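Local coordinates for protein L-threonine-O-3-phosphate decarboxylase (Porphyromonas gingivalis, PDB 3FKD) that probably binds pyridoxal 5'-phosphate and, as an L-threonine-O-3-phosphate decarboxylase of the class I and II aminotransferase family, probably removes carbon dioxide from that substrate, at residues Ser21-Thr26 / Phe195-Gly200; Val170-Glu175 / Gly276-Leu281; Arg251-Asn256 / Ile320-Pro325. All blocks are in the same frame, centred on the assembly; numbering follows the deposited sequence.

Contact 1: residues Ser21-Thr26 / Phe195-Gly200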
# COMPACT_ATOMS: atom_id res chain seq x y z
N SER A 21 -24.00 -4.57 1.56
CA SER A 21 -23.17 -3.91 2.57
C SER A 21 -21.99 -3.04 2.06
O SER A 21 -21.30 -2.43 2.86
CB SER A 21 -22.61 -4.96 3.49
OG SER A 21 -21.45 -5.53 2.92
N THR A 22 -21.75 -3.01 0.75
CA THR A 22 -20.64 -2.25 0.22
C THR A 22 -21.08 -1.02 -0.56
O THR A 22 -22.12 -1.01 -1.18
CB THR A 22 -19.59 -3.15 -0.60
OG1 THR A 22 -19.98 -3.29 -1.97
CG2 THR A 22 -19.41 -4.54 0.04
N THR A 23 -20.29 0.04 -0.49
CA THR A 23 -20.55 1.21 -1.29
C THR A 23 -19.73 1.14 -2.56
O THR A 23 -19.39 2.15 -3.13
CB THR A 23 -20.23 2.51 -0.54
OG1 THR A 23 -18.87 2.50 -0.10
CG2 THR A 23 -21.16 2.68 0.69
N VAL A 24 -19.41 -0.07 -3.00
CA VAL A 24 -18.75 -0.27 -4.28
C VAL A 24 -19.74 -0.55 -5.43
O VAL A 24 -20.60 -1.41 -5.32
CB VAL A 24 -17.70 -1.42 -4.17
CG1 VAL A 24 -17.06 -1.72 -5.51
CG2 VAL A 24 -16.63 -1.06 -3.10
N TRP A 25 -19.62 0.18 -6.53
CA TRP A 25 -20.33 -0.18 -7.76
C TRP A 25 -19.85 -1.52 -8.33
O TRP A 25 -18.77 -1.63 -8.89
CB TRP A 25 -20.28 0.93 -8.81
CG TRP A 25 -20.76 0.49 -10.17
CD1 TRP A 25 -20.01 0.42 -11.31
CD2 TRP A 25 -22.07 0.03 -10.53
NE1 TRP A 25 -20.76 -0.04 -12.35
CE2 TRP A 25 -22.04 -0.29 -11.91
CE3 TRP A 25 -23.27 -0.13 -9.83
CZ2 TRP A 25 -23.15 -0.78 -12.61
CZ3 TRP A 25 -24.39 -0.61 -10.52
CH2 TRP A 25 -24.32 -0.93 -11.90
N THR A 26 -20.70 -2.54 -8.22
CA THR A 26 -20.29 -3.93 -8.44
C THR A 26 -20.69 -4.57 -9.79
O THR A 26 -20.12 -5.57 -10.20
CB THR A 26 -20.78 -4.75 -7.23
OG1 THR A 26 -19.71 -4.84 -6.27
CG2 THR A 26 -21.28 -6.11 -7.60
N PHE A 195 -10.33 4.49 -7.18
CA PHE A 195 -10.57 3.54 -8.23
C PHE A 195 -11.32 2.36 -7.65
O PHE A 195 -11.84 1.53 -8.37
CB PHE A 195 -9.26 3.09 -8.91
CG PHE A 195 -8.72 4.08 -9.94
CD1 PHE A 195 -9.09 4.00 -11.28
CD2 PHE A 195 -7.82 5.07 -9.57
CE1 PHE A 195 -8.63 4.91 -12.22
CE2 PHE A 195 -7.35 5.98 -10.49
CZ PHE A 195 -7.75 5.90 -11.81
N SER A 196 -11.40 2.30 -6.32
CA SER A 196 -12.10 1.17 -5.70
C SER A 196 -13.60 1.14 -5.96
O SER A 196 -14.15 0.08 -6.21
CB SER A 196 -11.90 1.13 -4.18
OG SER A 196 -10.68 1.63 -3.76
N HIS A 197 -14.26 2.30 -5.84
CA HIS A 197 -15.72 2.37 -5.73
C HIS A 197 -16.44 2.38 -7.07
O HIS A 197 -17.28 1.53 -7.30
CB HIS A 197 -16.15 3.59 -4.93
CG HIS A 197 -15.52 3.66 -3.58
ND1 HIS A 197 -15.99 2.96 -2.48
CD2 HIS A 197 -14.45 4.36 -3.14
CE1 HIS A 197 -15.23 3.22 -1.44
NE2 HIS A 197 -14.29 4.07 -1.81
N ALA A 198 -16.07 3.34 -7.93
CA ALA A 198 -16.71 3.56 -9.24
C ALA A 198 -16.44 2.42 -10.19
O ALA A 198 -17.22 2.20 -11.10
CB ALA A 198 -16.29 4.91 -9.87
N TYR A 199 -15.37 1.68 -9.95
CA TYR A 199 -14.92 0.66 -10.91
C TYR A 199 -14.78 -0.75 -10.37
O TYR A 199 -14.32 -1.63 -11.11
CB TYR A 199 -13.62 1.05 -11.59
CG TYR A 199 -13.56 2.49 -12.00
CD1 TYR A 199 -14.37 2.99 -13.04
CD2 TYR A 199 -12.67 3.37 -11.37
CE1 TYR A 199 -14.30 4.34 -13.42
CE2 TYR A 199 -12.58 4.69 -11.75
CZ TYR A 199 -13.40 5.18 -12.77
OH TYR A 199 -13.28 6.50 -13.11
N GLY A 200 -15.19 -0.97 -9.12
CA GLY A 200 -15.28 -2.32 -8.59
C GLY A 200 -13.94 -2.97 -8.35
O GLY A 200 -13.84 -4.19 -8.34

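Contact 2: residues Val170-Glu175 / Gly276-Leu281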
# COMPACT_ATOMS: atom_id res chain seq x y z
N VAL A 170 -17.96 10.67 -6.42
CA VAL A 170 -18.30 11.79 -7.26
C VAL A 170 -19.08 11.32 -8.49
O VAL A 170 -19.85 12.08 -9.05
CB VAL A 170 -17.06 12.58 -7.70
CG1 VAL A 170 -16.58 12.11 -9.06
CG2 VAL A 170 -17.38 14.05 -7.73
N SER A 171 -18.92 10.07 -8.88
CA SER A 171 -19.70 9.56 -10.00
C SER A 171 -21.04 8.83 -9.63
O SER A 171 -21.80 8.40 -10.51
CB SER A 171 -18.79 8.73 -10.95
OG SER A 171 -18.86 7.36 -10.60
N PHE A 172 -21.32 8.71 -8.34
CA PHE A 172 -22.57 8.12 -7.83
C PHE A 172 -23.69 9.18 -7.76
O PHE A 172 -24.60 9.05 -6.99
CB PHE A 172 -22.38 7.54 -6.41
CG PHE A 172 -21.51 6.31 -6.35
CD1 PHE A 172 -21.76 5.33 -5.40
CD2 PHE A 172 -20.43 6.13 -7.21
CE1 PHE A 172 -20.97 4.20 -5.31
CE2 PHE A 172 -19.63 5.01 -7.14
CZ PHE A 172 -19.89 4.04 -6.20
N THR A 173 -23.55 10.24 -8.55
CA THR A 173 -24.52 11.32 -8.60
C THR A 173 -24.57 11.95 -10.00
O THR A 173 -23.55 12.04 -10.72
CB THR A 173 -24.23 12.44 -7.60
OG1 THR A 173 -25.29 13.40 -7.68
CG2 THR A 173 -22.93 13.17 -7.95
N THR A 174 -25.78 12.40 -10.33
CA THR A 174 -26.18 13.08 -11.57
C THR A 174 -25.88 14.57 -11.52
O THR A 174 -25.80 15.23 -12.54
CB THR A 174 -27.72 12.97 -11.67
OG1 THR A 174 -28.09 11.64 -12.07
CG2 THR A 174 -28.31 14.00 -12.65
N GLU A 175 -25.75 15.09 -10.30
CA GLU A 175 -25.65 16.53 -10.08
C GLU A 175 -24.27 17.07 -10.39
O GLU A 175 -23.36 16.32 -10.77
CB GLU A 175 -26.03 16.85 -8.64
CG GLU A 175 -27.34 16.18 -8.16
CD GLU A 175 -28.53 17.14 -8.11
OE1 GLU A 175 -28.93 17.67 -9.18
OE2 GLU A 175 -29.07 17.34 -7.00
N GLY A 276 -29.10 11.26 -1.17
CA GLY A 276 -28.85 11.75 -2.52
C GLY A 276 -28.06 10.82 -3.46
O GLY A 276 -27.59 11.26 -4.51
N THR A 277 -27.90 9.55 -3.10
CA THR A 277 -27.13 8.67 -3.94
C THR A 277 -27.64 7.25 -3.83
O THR A 277 -28.70 7.04 -3.29
CB THR A 277 -25.60 8.75 -3.62
OG1 THR A 277 -24.87 8.13 -4.67
CG2 THR A 277 -25.25 8.02 -2.32
N THR A 278 -26.88 6.26 -4.32
CA THR A 278 -27.41 4.90 -4.47
C THR A 278 -27.24 3.97 -3.25
O THR A 278 -27.63 2.80 -3.29
CB THR A 278 -26.82 4.24 -5.68
OG1 THR A 278 -25.41 4.27 -5.53
CG2 THR A 278 -27.14 5.03 -6.92
N PHE A 279 -26.66 4.48 -2.19
CA PHE A 279 -26.75 3.79 -0.91
C PHE A 279 -27.38 4.75 0.12
O PHE A 279 -27.44 5.95 -0.12
CB PHE A 279 -25.37 3.32 -0.44
CG PHE A 279 -24.36 4.42 -0.41
CD1 PHE A 279 -24.26 5.25 0.69
CD2 PHE A 279 -23.52 4.63 -1.50
CE1 PHE A 279 -23.35 6.28 0.69
CE2 PHE A 279 -22.59 5.65 -1.50
CZ PHE A 279 -22.49 6.47 -0.41
N PHE A 280 -27.81 4.22 1.26
CA PHE A 280 -28.62 5.00 2.23
C PHE A 280 -28.66 4.32 3.60
O PHE A 280 -28.43 3.13 3.73
CB PHE A 280 -30.08 5.20 1.69
CG PHE A 280 -30.73 3.91 1.27
CD1 PHE A 280 -31.33 3.09 2.22
CD2 PHE A 280 -30.67 3.48 -0.04
CE1 PHE A 280 -31.89 1.89 1.86
CE2 PHE A 280 -31.21 2.28 -0.41
CZ PHE A 280 -31.85 1.48 0.55
N LEU A 281 -28.96 5.09 4.63
CA LEU A 281 -29.22 4.55 5.97
C LEU A 281 -30.73 4.11 6.14
O LEU A 281 -31.66 4.81 5.73
CB LEU A 281 -28.82 5.61 7.00
CG LEU A 281 -27.50 5.66 7.79
CD1 LEU A 281 -26.39 4.74 7.35
CD2 LEU A 281 -27.00 7.08 7.87

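Contact 3: residues Arg251-Asn256 / Ile320-Pro325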
# COMPACT_ATOMS: atom_id res chain seq x y z
N ARG A 251 -28.15 6.94 -13.72
CA ARG A 251 -29.59 7.22 -13.71
C ARG A 251 -30.36 5.97 -13.38
O ARG A 251 -31.21 5.96 -12.49
CB ARG A 251 -30.09 7.79 -15.03
CG ARG A 251 -29.58 9.17 -15.28
CD ARG A 251 -30.59 10.04 -16.00
NE ARG A 251 -30.39 11.44 -15.62
CZ ARG A 251 -29.30 12.16 -15.90
NH1 ARG A 251 -28.28 11.61 -16.59
NH2 ARG A 251 -29.22 13.42 -15.49
N LYS A 252 -30.02 4.90 -14.06
CA LYS A 252 -30.69 3.65 -13.81
C LYS A 252 -30.49 3.13 -12.35
O LYS A 252 -31.41 2.61 -11.72
CB LYS A 252 -30.29 2.68 -14.92
CG LYS A 252 -30.41 1.22 -14.60
CD LYS A 252 -29.07 0.67 -14.07
CE LYS A 252 -29.07 -0.83 -14.26
NZ LYS A 252 -29.84 -1.18 -15.53
N TRP A 253 -29.30 3.29 -11.80
CA TRP A 253 -29.06 2.92 -10.41
C TRP A 253 -29.86 3.79 -9.41
O TRP A 253 -30.42 3.29 -8.44
CB TRP A 253 -27.57 3.06 -10.11
CG TRP A 253 -27.09 2.24 -8.95
CD1 TRP A 253 -27.75 1.22 -8.30
CD2 TRP A 253 -25.80 2.33 -8.33
NE1 TRP A 253 -26.96 0.71 -7.30
CE2 TRP A 253 -25.75 1.35 -7.32
CE3 TRP A 253 -24.67 3.14 -8.56
CZ2 TRP A 253 -24.61 1.16 -6.52
CZ3 TRP A 253 -23.55 2.96 -7.76
CH2 TRP A 253 -23.53 1.98 -6.75
N GLN A 254 -29.85 5.09 -9.65
CA GLN A 254 -30.48 6.11 -8.83
C GLN A 254 -31.97 5.83 -8.82
O GLN A 254 -32.62 5.88 -7.79
CB GLN A 254 -30.19 7.45 -9.50
CG GLN A 254 -30.16 8.69 -8.69
CD GLN A 254 -29.32 9.78 -9.39
OE1 GLN A 254 -28.38 10.38 -8.82
NE2 GLN A 254 -29.64 10.01 -10.67
N ARG A 255 -32.51 5.50 -9.98
CA ARG A 255 -33.92 5.26 -10.12
C ARG A 255 -34.37 3.91 -9.52
O ARG A 255 -35.43 3.83 -8.92
CB ARG A 255 -34.35 5.53 -11.59
CG ARG A 255 -35.23 4.54 -12.27
CD ARG A 255 -35.52 5.00 -13.68
NE ARG A 255 -34.68 4.37 -14.72
CZ ARG A 255 -34.75 3.08 -15.07
NH1 ARG A 255 -35.59 2.25 -14.45
NH2 ARG A 255 -33.97 2.60 -16.04
N ASN A 256 -33.57 2.87 -9.61
CA ASN A 256 -33.85 1.67 -8.84
C ASN A 256 -33.80 1.93 -7.34
O ASN A 256 -34.36 1.19 -6.54
CB ASN A 256 -32.84 0.58 -9.16
CG ASN A 256 -32.94 0.12 -10.58
OD1 ASN A 256 -34.03 0.11 -11.15
ND2 ASN A 256 -31.81 -0.27 -11.16
N ILE A 320 -27.53 0.40 3.54
CA ILE A 320 -27.93 -0.47 2.43
C ILE A 320 -27.63 0.14 1.04
O ILE A 320 -28.05 1.27 0.76
CB ILE A 320 -29.43 -0.73 2.45
CG1 ILE A 320 -29.93 -1.11 3.85
CG2 ILE A 320 -29.82 -1.77 1.38
CD1 ILE A 320 -30.03 -2.57 4.09
N THR A 321 -26.92 -0.60 0.17
CA THR A 321 -26.75 -0.22 -1.22
C THR A 321 -27.71 -0.94 -2.17
O THR A 321 -27.72 -2.17 -2.23
CB THR A 321 -25.32 -0.51 -1.75
OG1 THR A 321 -24.37 -0.02 -0.80
CG2 THR A 321 -25.08 0.15 -3.13
N THR A 322 -28.47 -0.17 -2.92
CA THR A 322 -29.32 -0.70 -4.00
C THR A 322 -28.61 -1.70 -4.92
O THR A 322 -27.65 -1.36 -5.59
CB THR A 322 -29.85 0.47 -4.83
OG1 THR A 322 -30.50 1.39 -3.95
CG2 THR A 322 -30.77 0.00 -6.01
N GLN A 323 -29.10 -2.92 -4.93
CA GLN A 323 -28.64 -3.98 -5.81
C GLN A 323 -29.59 -4.07 -7.02
O GLN A 323 -30.18 -3.08 -7.40
CB GLN A 323 -28.53 -5.28 -5.02
CG GLN A 323 -27.49 -5.21 -3.87
CD GLN A 323 -26.09 -4.66 -4.34
OE1 GLN A 323 -25.49 -5.20 -5.26
NE2 GLN A 323 -25.65 -3.56 -3.74
N ARG A 324 -29.72 -5.22 -7.66
CA ARG A 324 -30.69 -5.29 -8.78
C ARG A 324 -32.20 -5.26 -8.34
O ARG A 324 -32.52 -5.59 -7.20
CB ARG A 324 -30.42 -6.52 -9.64
CG ARG A 324 -29.11 -6.47 -10.38
CD ARG A 324 -28.79 -7.85 -10.95
NE ARG A 324 -27.42 -7.94 -11.46
CZ ARG A 324 -26.87 -9.03 -11.98
NH1 ARG A 324 -25.62 -9.00 -12.41
NH2 ARG A 324 -27.57 -10.17 -12.06
N PRO A 325 -33.11 -4.88 -9.24
CA PRO A 325 -34.53 -4.83 -8.81
C PRO A 325 -35.02 -6.16 -8.25
O PRO A 325 -35.45 -6.20 -7.10
CB PRO A 325 -35.27 -4.47 -10.08
CG PRO A 325 -34.29 -3.67 -10.85
CD PRO A 325 -32.95 -4.34 -10.60
O HOH W 1 -29.53 -1.44 -9.44

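Contact 1: residues Ser21-Thr26 / Phe195-Gly200
His197 appears to occupy the position where relatives in the aminotransferase family carry the lysine that binds pyridoxal phosphate, judging by the sequence Ser-Phe-Ser-His-Ala-Tyr-Gly, and residues 23-25 of the N-terminal loop lie against it and the rest of the short helix 196-199 to which it belongs. The one hydrogen bond between the two segments joins backbone to backbone: Trp25 N donates to His197 O at 2.8 Å, a bent bond of 137°. Trp25 then turns its side chain onto the next carbonyl. With CG anti to the backbone N (chi1 168°), CD1 reaches Ala198 O at 3.3 Å, the oxygen lying at the indole edge near its plane. The far end of the ring leads away toward Trp253. Val24 works differently, pushing a methyl into the backbone: CG1 packs 3.5 Å from Ser196 O and 3.6 Å from Gly200 CA. Gly200 leaves the helix with positive phi, and its CA also comes within 3.6 Å of Trp25 O. The side chains of Thr23 and His197 run alongside each other; Thr23 O lies at the imidazole edge, 3.6 Å from ND1, without bonding it, and Thr23 OG1 is held by Tyr169 OH. Tyr47 of the second subunit packs on Val24, Ser196 and His197, placing the contact at the dimer interface. Helix 196-199 follows strand 189-194 of the seven-stranded sheet, and Phe195 and Tyr199 lean on helix 230-241; the partner loop arrives from strand 18-19, at the border of the five-stranded sheet.

Contact 2: residues Val170-Glu175 / Gly276-Leu281
A buried aromatic cluster at the seam between the two sheets of the subunit is built here from Phe172 and Phe279, with Tyr169 edge-to-face against both rings. The polar link across it comes from Thr277, whose OG1 donates to Phe172 O; the bond is modelled at 2.5 Å, shorter than usual, so its exact length is doubtful. That hydroxyl stands anti to the backbone N (chi1 -165°), directed out of its own chain toward the loop, and it meets the carbonyl 24° out of the carbonyl plane. The same oxygen also lies beside Phe172 CB. The methyl of Thr277 turns to its own segment two residues on: CG2 sits over the centre of the Phe279 ring, 3.6 Å above the plane. The hydroxyl thus serves the loop and the methyl the ring face. In fold-type I enzymes of this kind a large sheet domain packs against a smaller C-terminal one. Loop 170-175 follows strand 162-166 of the former, while strand 279-284 belongs to the latter. The side chains of Phe172 and Phe279 run at about a right angle, CD1 of Phe172 coming to the rim of the other ring, 4.0 Å from CE2 of Phe279 and near its plane. Phe172 CD1 also passes 3.8 Å from Thr278 OG1. Beyond Phe172 the loop is braced by an ST turn, in which Thr173 OG1 accepts from Glu175 N at 3.2 Å along a nearly straight line (168°). On the other segment, Thr278 pairs through its backbone with Thr322, and its side chain packs on helix 250-266.

Contact 3: residues Arg251-Asn256 / Ile320-Pro325
The indole of Trp253 lies with its N-H edge aimed squarely at the backbone of Thr322. NE1 donates to Thr322 O at 2.8 Å, almost straight at 177° and exactly in the ring plane, though it meets the carbonyl 30° out of the carbonyl's own plane. Swung out beside the carbonyl carbon of its own residue (chi1 -157°), the ring extends from the helix past the Thr322 side chain, the two running in opposite directions. Further along the same ring, CZ2 meets Thr321 CG2 obliquely at 3.6 Å. Thr322 CG2 lies between the indole and Asn256, 3.8 Å from Asn256 CB, while the Thr322 hydroxyl is hydrogen-bonded to Thr257 OG1. Asn256 spreads its amide between two neighbours: OD1 lies 3.8 Å from Pro325 CG, and ND2 donates to a water at 3.1 Å, which in turn donates to Gln323 O. Gln323 folds back so that NE2 bonds Thr321 O from above the carbonyl plane. Helix 250-266 is thereby joined to the end of strand 317-321 just where Arg324, salt-bridged to Asp27, takes the N-cap position of helix 325-339.

Contacts 1 and 2 are buried close to the middle of the chain, whereas contact 3, whose centre lies about 17 Å from the centre of the chain, runs from a buried indole out to the exposed Pro325. Contact 1 alone reaches the second subunit. Contacts 2 and 3 share the five-stranded sheet, on neighbouring strands 279-284 and 317-321, where Phe280 O pairs with Ile320 N. Each contact has one direct hydrogen bond to a backbone carbonyl, but the donor differs: a main-chain amide in contact 1, a threonine hydroxyl in contact 2, an indole in contact 3, which adds a water bridge. Trp253 meets both Trp25 and Phe172, so aromatic packing runs through all three.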